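Local atomic coordinates of 6'''-hydroxyparomomycin C oxidase (Microbacterium trichothecenolyticum, PDB entry 7DVE), a protein that uses FAD to oxidise the C3 hydroxyl of the sugar in C-glycosides such as isoorientin and mangiferin, turning oxygen into hydrogen peroxide. Residues R306-T311 with I426-D431; S171-I176 with T311-A316; R68-P73 with S118-G123. One frame throughout, in Å; residues are numbered along the deposited sequence.

Contact 1: residues R306-T311 with I426-D431; sequences RMRDFT and IGDPLD
Arg306 and Asp428 form an antiparallel hydrogen-bonded pair where strand 300-307 ends and strand 427-436 begins. Arg306 N donates to Asp428 O at 2.9 Å, and Asp428 N donates to Arg306 O at 2.8 Å. Met307 and Gly427 follow as a non-hydrogen-bonded pair. A side chain at Gly427 would run into Arg306 O and Met307 CA, so glycine lets Met307 CA and Gly427 CA come to 4.1 Å.

The Arg308 side chain reaches back over this spot. Its first bond heads toward residues 426-431. With CG between the backbone N and the carbonyl carbon (chi1 52°), the chain passes beside Ile426 O and Gly427 CA. A bend at chi3 (73°) then lays the guanidinium flat over Gly427, with Arg308 CZ near Gly427 CA, which sits 3.7 Å above the plane, over its centre. Arg308 NH1 lies 3.6 Å from Gly427 N, but its hydrogen bond goes to Lys424 O. Arg308 NH2 makes a long salt bridge of 3.6 Å to Asp428 OD1. The carboxylate plane stands 89° from the guanidinium plane, so the pairing is not side-on and is probably weak.

Apolar atoms fill in around the backbone. Met307 CG meets Ile426 CG2 at 3.4 Å, and Leu430 CD1 lies against Arg306 CB.

Helix 176-183 packs on the Met307 and Ile426 side, with Ile176, Val177 and Leu181 touching. Its Arg180 hydrogen-bonds to Arg308 O and Ile426 O. Within the antiparallel sheet, strand 300-307 also pairs with strand 366-373, whose Ile366 touches Arg306 and Leu430.

Contact 2: residues S171-I176 with T311-A316; sequences SPYAGI and TPVVDA
Tyr173 reaches from the loop before helix 176-183 to the loop that follows strand 300-307, and its phenol end makes most of the contact. The polar part centres on Thr311 O. Thr311 O lies at the edge of the Tyr173 ring, in its plane, 3.3 Å from Tyr173 CE1. Tyr173 OH donates a weak hydrogen bond to the same Thr311 O at 3.4 Å. With CG anti to the carbonyl carbon (chi1 -55°), the ring extends out of its turn toward residues 311-313.

The phenol oxygen also makes van der Waals contacts. Tyr173 OH touches Val313 CG1 at 3.6 Å and Pro312 CA at 3.8 Å. The apolar part is thin: Pro172 CG is a loose neighbour of Val313 CG2 at 4.4 Å.

Local bonds shape the first segment. A type I turn runs from Ser171 to Ala174, closed by Ala174 N donating to Ser171 O at 3.0 Å. Ser171 OG takes a weak bond from Tyr173 N and is also hydrogen-bonded to Tyr327 O.

The Tyr173 ring also stacks with Phe310. A leucine at Tyr173 would probably leave Thr311 O without its hydroxyl partner and Phe310 without its stacking ring.

The chemistry implies that one buried tyrosine, by ring stacking and a weak hydrogen bond, carries most of the link between two loops. The rest of this small contact, away from the FAD site, is largely exposed.

Contact 3: residues R68-P73 with S118-G123; sequences RRSEGP and SSNVGG. With FAD (flavin-adenine dinucleotide), chain C.
Ser70 and Ser119 join the end of helix 60-69 to loop 118-123 in a buried contact, made largely by backbone, next to the adenosine ribose of FAD. Ser119 N donates to Ser70 O at 3.0 Å, nearly straight at 168°. In the other direction, Ser70 CA makes a CA-H...O contact of 3.4 Å with Ser119 O. A water bridges the segments: it donates to Ser119 O at 2.7 Å and to Arg69 O, and accepts from Gly72 N.

Asn120 holds the loop in shape. Its CG lies between the backbone N and the carbonyl carbon (chi1 58°), which turns the amide back over its own turn, where ND2 reaches two carbonyls. Asn120 ND2 donates to Val121 O at 2.9 Å, coming from above that carbonyl plane. Asn120 ND2 also donates to Gly123 O at 3.0 Å. Asn120 OD1 is hydrogen-bonded to His127 NE2 and also lies 3.2 Å from Ser70 CB. Ser70 OG bonds back to Ala66 O of helix 60-69, while Ser119 OG is held by Arg276, Tyr98 and Tyr393.

Asn120 O comes to 3.0 Å from FAD O3B. At Gly123 a side chain would strike FAD O5B. Ser118 and Asn120 are both FAD-binding residues, and Glu41 also hydrogen-bonds to the cofactor. The type II beta turn from Asn120 to Gly123, set against the ribose and braced from behind by a helix end, here forms part of the FAD site of a GMC oxidoreductase.

From the N terminus, contact 3 comes first. It closes the long, mostly irregular and partly unmodelled connection between helix 60-69 and the FAD-binding loop 118-123. It is complete before the others open. Contact 2 opens at 171-176 and contact 1 at 306-311. Contact 2 closes at 311-316 and contact 1 at 426-431, so the two cross, sharing Thr311. Their centres are about 14 Å apart. Across them Phe310 touches Tyr173 and Met307 touches Ile176. Together they tie helix 176-183 and its leading loop to the edge of the antiparallel sheet. Contact 3 lies apart at the cofactor, its centre about 37 Å from that of contact 1.

Contact 1: residues R306-T311 with I426-D431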
# COMPACT_ATOMS: atom_id res chain seq x y z
N ARG A 306 21.42 -18.48 -0.52
CA ARG A 306 21.13 -19.90 -0.63
C ARG A 306 21.18 -20.52 0.76
O ARG A 306 22.25 -20.56 1.39
CB ARG A 306 22.12 -20.58 -1.56
CG ARG A 306 21.92 -22.09 -1.65
CD ARG A 306 23.01 -22.74 -2.50
NE ARG A 306 22.50 -22.89 -3.86
CZ ARG A 306 22.78 -22.06 -4.86
NH1 ARG A 306 23.67 -21.09 -4.72
NH2 ARG A 306 22.14 -22.21 -6.01
N MET A 307 20.05 -21.01 1.23
CA MET A 307 20.00 -21.64 2.55
C MET A 307 20.88 -22.89 2.62
O MET A 307 20.85 -23.74 1.72
CB MET A 307 18.56 -22.00 2.90
CG MET A 307 17.86 -20.88 3.62
SD MET A 307 16.34 -21.43 4.40
CE MET A 307 15.86 -22.83 3.41
N ARG A 308 21.65 -23.01 3.69
CA ARG A 308 22.50 -24.17 3.92
C ARG A 308 21.74 -25.23 4.73
O ARG A 308 20.69 -24.95 5.33
CB ARG A 308 23.77 -23.75 4.68
CG ARG A 308 23.45 -22.94 5.96
CD ARG A 308 24.64 -22.72 6.90
NE ARG A 308 25.58 -21.75 6.35
CZ ARG A 308 25.61 -20.46 6.66
NH1 ARG A 308 24.73 -19.93 7.51
NH2 ARG A 308 26.51 -19.67 6.08
N ASP A 309 22.30 -26.44 4.77
CA ASP A 309 21.78 -27.57 5.56
C ASP A 309 20.28 -27.73 5.35
O ASP A 309 19.46 -27.57 6.25
CB ASP A 309 22.10 -27.42 7.03
CG ASP A 309 23.57 -27.19 7.27
OD1 ASP A 309 24.39 -27.64 6.43
OD2 ASP A 309 23.88 -26.55 8.30
N PHE A 310 19.94 -28.06 4.12
CA PHE A 310 18.60 -27.95 3.59
C PHE A 310 18.16 -29.37 3.28
O PHE A 310 18.56 -29.94 2.26
CB PHE A 310 18.64 -27.06 2.35
CG PHE A 310 17.31 -26.79 1.74
CD1 PHE A 310 16.44 -25.88 2.30
CD2 PHE A 310 16.93 -27.42 0.56
CE1 PHE A 310 15.21 -25.60 1.72
CE2 PHE A 310 15.70 -27.16 -0.03
CZ PHE A 310 14.84 -26.24 0.54
N THR A 311 17.39 -29.97 4.18
CA THR A 311 16.88 -31.31 3.94
C THR A 311 15.92 -31.25 2.76
O THR A 311 14.91 -30.55 2.84
CB THR A 311 16.18 -31.87 5.17
OG1 THR A 311 17.08 -31.83 6.28
CG2 THR A 311 15.78 -33.31 4.95
N ILE A 426 21.66 -17.15 7.57
CA ILE A 426 20.65 -18.05 6.99
C ILE A 426 21.30 -18.97 5.97
O ILE A 426 20.84 -20.11 5.78
CB ILE A 426 19.51 -17.24 6.35
CG1 ILE A 426 18.71 -16.49 7.39
CG2 ILE A 426 18.59 -18.13 5.56
CD1 ILE A 426 17.79 -15.48 6.77
N GLY A 427 22.33 -18.49 5.30
CA GLY A 427 22.92 -19.26 4.22
C GLY A 427 24.08 -18.54 3.57
O GLY A 427 24.67 -17.62 4.14
N ASP A 428 24.43 -19.01 2.37
CA ASP A 428 25.53 -18.43 1.63
C ASP A 428 25.00 -17.40 0.65
O ASP A 428 24.16 -17.72 -0.20
CB ASP A 428 26.31 -19.52 0.90
CG ASP A 428 26.78 -20.62 1.85
OD1 ASP A 428 27.64 -20.33 2.71
OD2 ASP A 428 26.29 -21.77 1.74
N PRO A 429 25.43 -16.15 0.77
CA PRO A 429 24.89 -15.09 -0.10
C PRO A 429 25.17 -15.36 -1.57
O PRO A 429 26.20 -15.94 -1.92
CB PRO A 429 25.62 -13.84 0.39
CG PRO A 429 26.06 -14.17 1.84
CD PRO A 429 26.31 -15.64 1.84
N LEU A 430 24.24 -14.97 -2.43
CA LEU A 430 24.44 -15.11 -3.86
C LEU A 430 25.42 -14.08 -4.40
O LEU A 430 25.92 -14.25 -5.51
CB LEU A 430 23.11 -15.01 -4.61
CG LEU A 430 22.42 -16.32 -5.00
CD1 LEU A 430 22.38 -17.31 -3.84
CD2 LEU A 430 21.02 -16.05 -5.53
N ASP A 431 25.71 -13.06 -3.60
CA ASP A 431 26.50 -11.89 -3.93
C ASP A 431 27.10 -11.44 -2.61
O ASP A 431 26.47 -11.62 -1.57
CB ASP A 431 25.58 -10.81 -4.54
CG ASP A 431 26.34 -9.75 -5.27
OD1 ASP A 431 27.46 -9.39 -4.83
OD2 ASP A 431 25.79 -9.27 -6.30

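Contact 2: residues S171-I176 with T311-A316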
# COMPACT_ATOMS: atom_id res chain seq x y z
N SER A 171 4.37 -26.13 6.05
CA SER A 171 5.28 -26.58 5.02
C SER A 171 6.53 -27.22 5.63
O SER A 171 6.89 -26.92 6.77
CB SER A 171 5.69 -25.43 4.11
OG SER A 171 6.91 -24.88 4.54
N PRO A 172 7.19 -28.11 4.89
CA PRO A 172 8.39 -28.77 5.44
C PRO A 172 9.50 -27.81 5.86
O PRO A 172 10.30 -28.15 6.74
CB PRO A 172 8.86 -29.69 4.30
CG PRO A 172 7.77 -29.66 3.25
CD PRO A 172 6.67 -28.76 3.68
N TYR A 173 9.56 -26.61 5.28
CA TYR A 173 10.59 -25.65 5.65
C TYR A 173 10.11 -24.63 6.67
O TYR A 173 10.76 -23.60 6.87
CB TYR A 173 11.13 -24.97 4.38
CG TYR A 173 11.61 -25.99 3.37
CD1 TYR A 173 12.61 -26.91 3.71
CD2 TYR A 173 11.02 -26.11 2.11
CE1 TYR A 173 13.04 -27.88 2.82
CE2 TYR A 173 11.45 -27.08 1.20
CZ TYR A 173 12.46 -27.96 1.56
OH TYR A 173 12.90 -28.91 0.68
N ALA A 174 8.98 -24.90 7.32
CA ALA A 174 8.45 -23.99 8.34
C ALA A 174 9.45 -23.81 9.49
O ALA A 174 9.92 -24.79 10.07
CB ALA A 174 7.12 -24.52 8.88
N GLY A 175 9.76 -22.56 9.80
CA GLY A 175 10.54 -22.25 10.97
C GLY A 175 12.05 -22.24 10.80
O GLY A 175 12.75 -21.82 11.73
N ILE A 176 12.58 -22.69 9.66
CA ILE A 176 14.03 -22.76 9.49
C ILE A 176 14.64 -21.36 9.53
O ILE A 176 15.66 -21.12 10.19
CB ILE A 176 14.39 -23.47 8.17
CG1 ILE A 176 14.01 -24.95 8.25
CG2 ILE A 176 15.87 -23.35 7.91
CD1 ILE A 176 14.46 -25.74 7.04
N THR A 311 17.39 -29.97 4.18
CA THR A 311 16.88 -31.31 3.94
C THR A 311 15.92 -31.25 2.76
O THR A 311 14.91 -30.55 2.84
CB THR A 311 16.18 -31.87 5.17
OG1 THR A 311 17.08 -31.83 6.28
CG2 THR A 311 15.78 -33.31 4.95
N PRO A 312 16.21 -31.91 1.65
CA PRO A 312 15.30 -31.85 0.51
C PRO A 312 14.02 -32.62 0.77
O PRO A 312 13.99 -33.56 1.57
CB PRO A 312 16.11 -32.48 -0.63
CG PRO A 312 17.10 -33.36 0.04
CD PRO A 312 17.40 -32.74 1.38
N VAL A 313 12.95 -32.21 0.09
CA VAL A 313 11.64 -32.85 0.20
C VAL A 313 11.53 -33.92 -0.89
O VAL A 313 11.80 -33.66 -2.07
CB VAL A 313 10.51 -31.82 0.11
CG1 VAL A 313 10.59 -31.01 -1.19
CG2 VAL A 313 9.14 -32.50 0.23
N VAL A 314 11.13 -35.13 -0.49
CA VAL A 314 11.18 -36.27 -1.41
C VAL A 314 10.14 -36.13 -2.51
O VAL A 314 10.41 -36.45 -3.68
CB VAL A 314 11.04 -37.59 -0.63
CG1 VAL A 314 9.70 -37.67 0.10
CG2 VAL A 314 11.22 -38.79 -1.55
N ASP A 315 8.94 -35.64 -2.18
CA ASP A 315 7.85 -35.51 -3.16
C ASP A 315 7.31 -34.09 -3.10
O ASP A 315 6.24 -33.85 -2.54
CB ASP A 315 6.75 -36.54 -2.90
N ALA A 316 8.05 -33.14 -3.67
CA ALA A 316 7.55 -31.78 -3.78
C ALA A 316 6.33 -31.74 -4.70
O ALA A 316 6.09 -32.65 -5.51
CB ALA A 316 8.64 -30.84 -4.30

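Contact 3: residues R68-P73 with S118-G123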
# COMPACT_ATOMS: atom_id res chain seq x y z
N ARG A 68 -1.11 -6.17 -17.62
CA ARG A 68 -0.89 -5.11 -18.60
C ARG A 68 -2.03 -4.10 -18.59
O ARG A 68 -1.80 -2.89 -18.71
CB ARG A 68 -0.70 -5.71 -20.00
N ARG A 69 -3.27 -4.57 -18.41
CA ARG A 69 -4.42 -3.70 -18.28
C ARG A 69 -4.38 -2.82 -17.04
O ARG A 69 -5.11 -1.83 -16.98
CB ARG A 69 -5.71 -4.52 -18.27
CG ARG A 69 -6.05 -5.15 -19.59
CD ARG A 69 -7.21 -6.08 -19.38
NE ARG A 69 -8.47 -5.36 -19.45
CZ ARG A 69 -9.61 -5.77 -18.90
NH1 ARG A 69 -9.67 -6.88 -18.18
NH2 ARG A 69 -10.71 -5.03 -19.07
N SER A 70 -3.58 -3.18 -16.03
CA SER A 70 -3.44 -2.30 -14.86
C SER A 70 -2.42 -1.16 -15.03
O SER A 70 -2.20 -0.39 -14.08
CB SER A 70 -3.05 -3.11 -13.63
OG SER A 70 -3.89 -4.24 -13.45
N GLU A 71 -1.76 -1.04 -16.19
CA GLU A 71 -0.55 -0.24 -16.28
C GLU A 71 -0.76 1.17 -16.86
O GLU A 71 0.15 1.73 -17.47
CB GLU A 71 0.51 -1.00 -17.08
CG GLU A 71 1.08 -2.11 -16.23
CD GLU A 71 1.97 -3.07 -16.97
OE1 GLU A 71 2.25 -2.87 -18.16
OE2 GLU A 71 2.41 -4.04 -16.33
N GLY A 72 -1.94 1.74 -16.68
CA GLY A 72 -2.10 3.17 -16.82
C GLY A 72 -2.66 3.63 -18.14
O GLY A 72 -3.17 2.85 -18.96
N PRO A 73 -2.55 4.94 -18.40
CA PRO A 73 -3.29 5.54 -19.52
C PRO A 73 -2.90 4.96 -20.87
O PRO A 73 -3.76 4.81 -21.74
CB PRO A 73 -2.97 7.03 -19.41
CG PRO A 73 -1.74 7.12 -18.61
CD PRO A 73 -1.65 5.90 -17.73
N SER A 118 -0.66 1.88 -9.88
CA SER A 118 -1.53 0.88 -10.50
C SER A 118 -2.89 1.51 -10.76
O SER A 118 -3.41 2.25 -9.92
CB SER A 118 -1.72 -0.38 -9.62
OG SER A 118 -0.54 -1.14 -9.53
N SER A 119 -3.50 1.19 -11.90
CA SER A 119 -4.81 1.73 -12.26
C SER A 119 -5.71 0.55 -12.60
O SER A 119 -5.68 0.06 -13.73
CB SER A 119 -4.71 2.70 -13.42
OG SER A 119 -4.27 3.98 -12.97
N ASN A 120 -6.51 0.11 -11.62
CA ASN A 120 -7.34 -1.09 -11.76
C ASN A 120 -8.21 -1.23 -10.52
O ASN A 120 -7.93 -0.62 -9.48
CB ASN A 120 -6.50 -2.34 -11.96
CG ASN A 120 -5.51 -2.57 -10.82
OD1 ASN A 120 -4.35 -2.16 -10.90
ND2 ASN A 120 -5.99 -3.22 -9.74
N VAL A 121 -9.28 -2.02 -10.63
CA VAL A 121 -10.08 -2.31 -9.45
C VAL A 121 -9.24 -3.17 -8.51
O VAL A 121 -8.63 -4.15 -8.94
CB VAL A 121 -11.42 -2.95 -9.84
CG1 VAL A 121 -12.19 -3.43 -8.60
CG2 VAL A 121 -12.28 -1.92 -10.60
N GLY A 122 -9.12 -2.75 -7.26
CA GLY A 122 -8.19 -3.35 -6.32
C GLY A 122 -6.93 -2.53 -6.06
O GLY A 122 -6.24 -2.80 -5.07
N GLY A 123 -6.63 -1.55 -6.92
CA GLY A 123 -5.41 -0.77 -6.83
C GLY A 123 -4.18 -1.66 -6.83
O GLY A 123 -4.20 -2.80 -7.32
PA FAD C . -3.84 2.05 -4.20
O1A FAD C . -2.93 2.66 -5.20
O2A FAD C . -3.59 0.66 -3.77
O5B FAD C . -5.29 2.22 -4.90
C5B FAD C . -5.71 3.52 -5.31
C4B FAD C . -6.69 3.40 -6.45
O4B FAD C . -7.11 4.77 -6.75
C3B FAD C . -5.99 2.90 -7.73
O3B FAD C . -6.74 1.78 -8.24
C2B FAD C . -6.13 4.12 -8.66
O2B FAD C . -6.36 3.73 -10.02
C1B FAD C . -7.39 4.78 -8.14
N9A FAD C . -7.46 6.22 -8.59
C8A FAD C . -6.44 7.07 -8.41
N7A FAD C . -6.78 8.27 -8.89
C5A FAD C . -8.02 8.17 -9.38
C6A FAD C . -8.82 9.09 -9.96
N6A FAD C . -8.31 10.31 -10.08
N1A FAD C . -10.06 8.80 -10.38
C2A FAD C . -10.52 7.49 -10.21
N3A FAD C . -9.68 6.55 -9.59
C4A FAD C . -8.45 6.91 -9.19
N1 FAD C . 2.30 -2.94 0.81
C2 FAD C . 2.39 -3.50 2.07
O2 FAD C . 1.88 -2.90 3.01
N3 FAD C . 3.06 -4.72 2.26
C4 FAD C . 3.60 -5.40 1.15
O4 FAD C . 4.17 -6.49 1.32
C4X FAD C . 3.50 -4.82 -0.11
N5 FAD C . 4.05 -5.39 -1.21
C5X FAD C . 3.81 -4.86 -2.45
C6 FAD C . 4.25 -5.51 -3.61
C7 FAD C . 3.96 -5.02 -4.88
C7M FAD C . 4.46 -5.77 -6.15
C8 FAD C . 3.23 -3.84 -5.01
C8M FAD C . 2.91 -3.28 -6.41
C9 FAD C . 2.79 -3.18 -3.85
C9A FAD C . 3.08 -3.67 -2.57
N10 FAD C . 2.68 -3.03 -1.45
C10 FAD C . 2.84 -3.60 -0.25
C1' FAD C . 2.02 -1.69 -1.48
C2' FAD C . 0.49 -1.72 -1.41
O2' FAD C . -0.01 -2.30 -2.62
C3' FAD C . -0.07 -0.27 -1.18
O3' FAD C . 0.43 0.25 0.06
C4' FAD C . -1.59 -0.28 -1.05
O4' FAD C . -2.16 -0.84 -2.23
C5' FAD C . -2.13 1.17 -0.89
O5' FAD C . -3.56 1.19 -0.99
P FAD C . -4.41 2.50 -1.43
O1P FAD C . -5.84 2.17 -1.69
O2P FAD C . -4.08 3.53 -0.42
O3P FAD C . -3.92 2.97 -2.89
O HOH W 1 -4.71 0.90 -16.14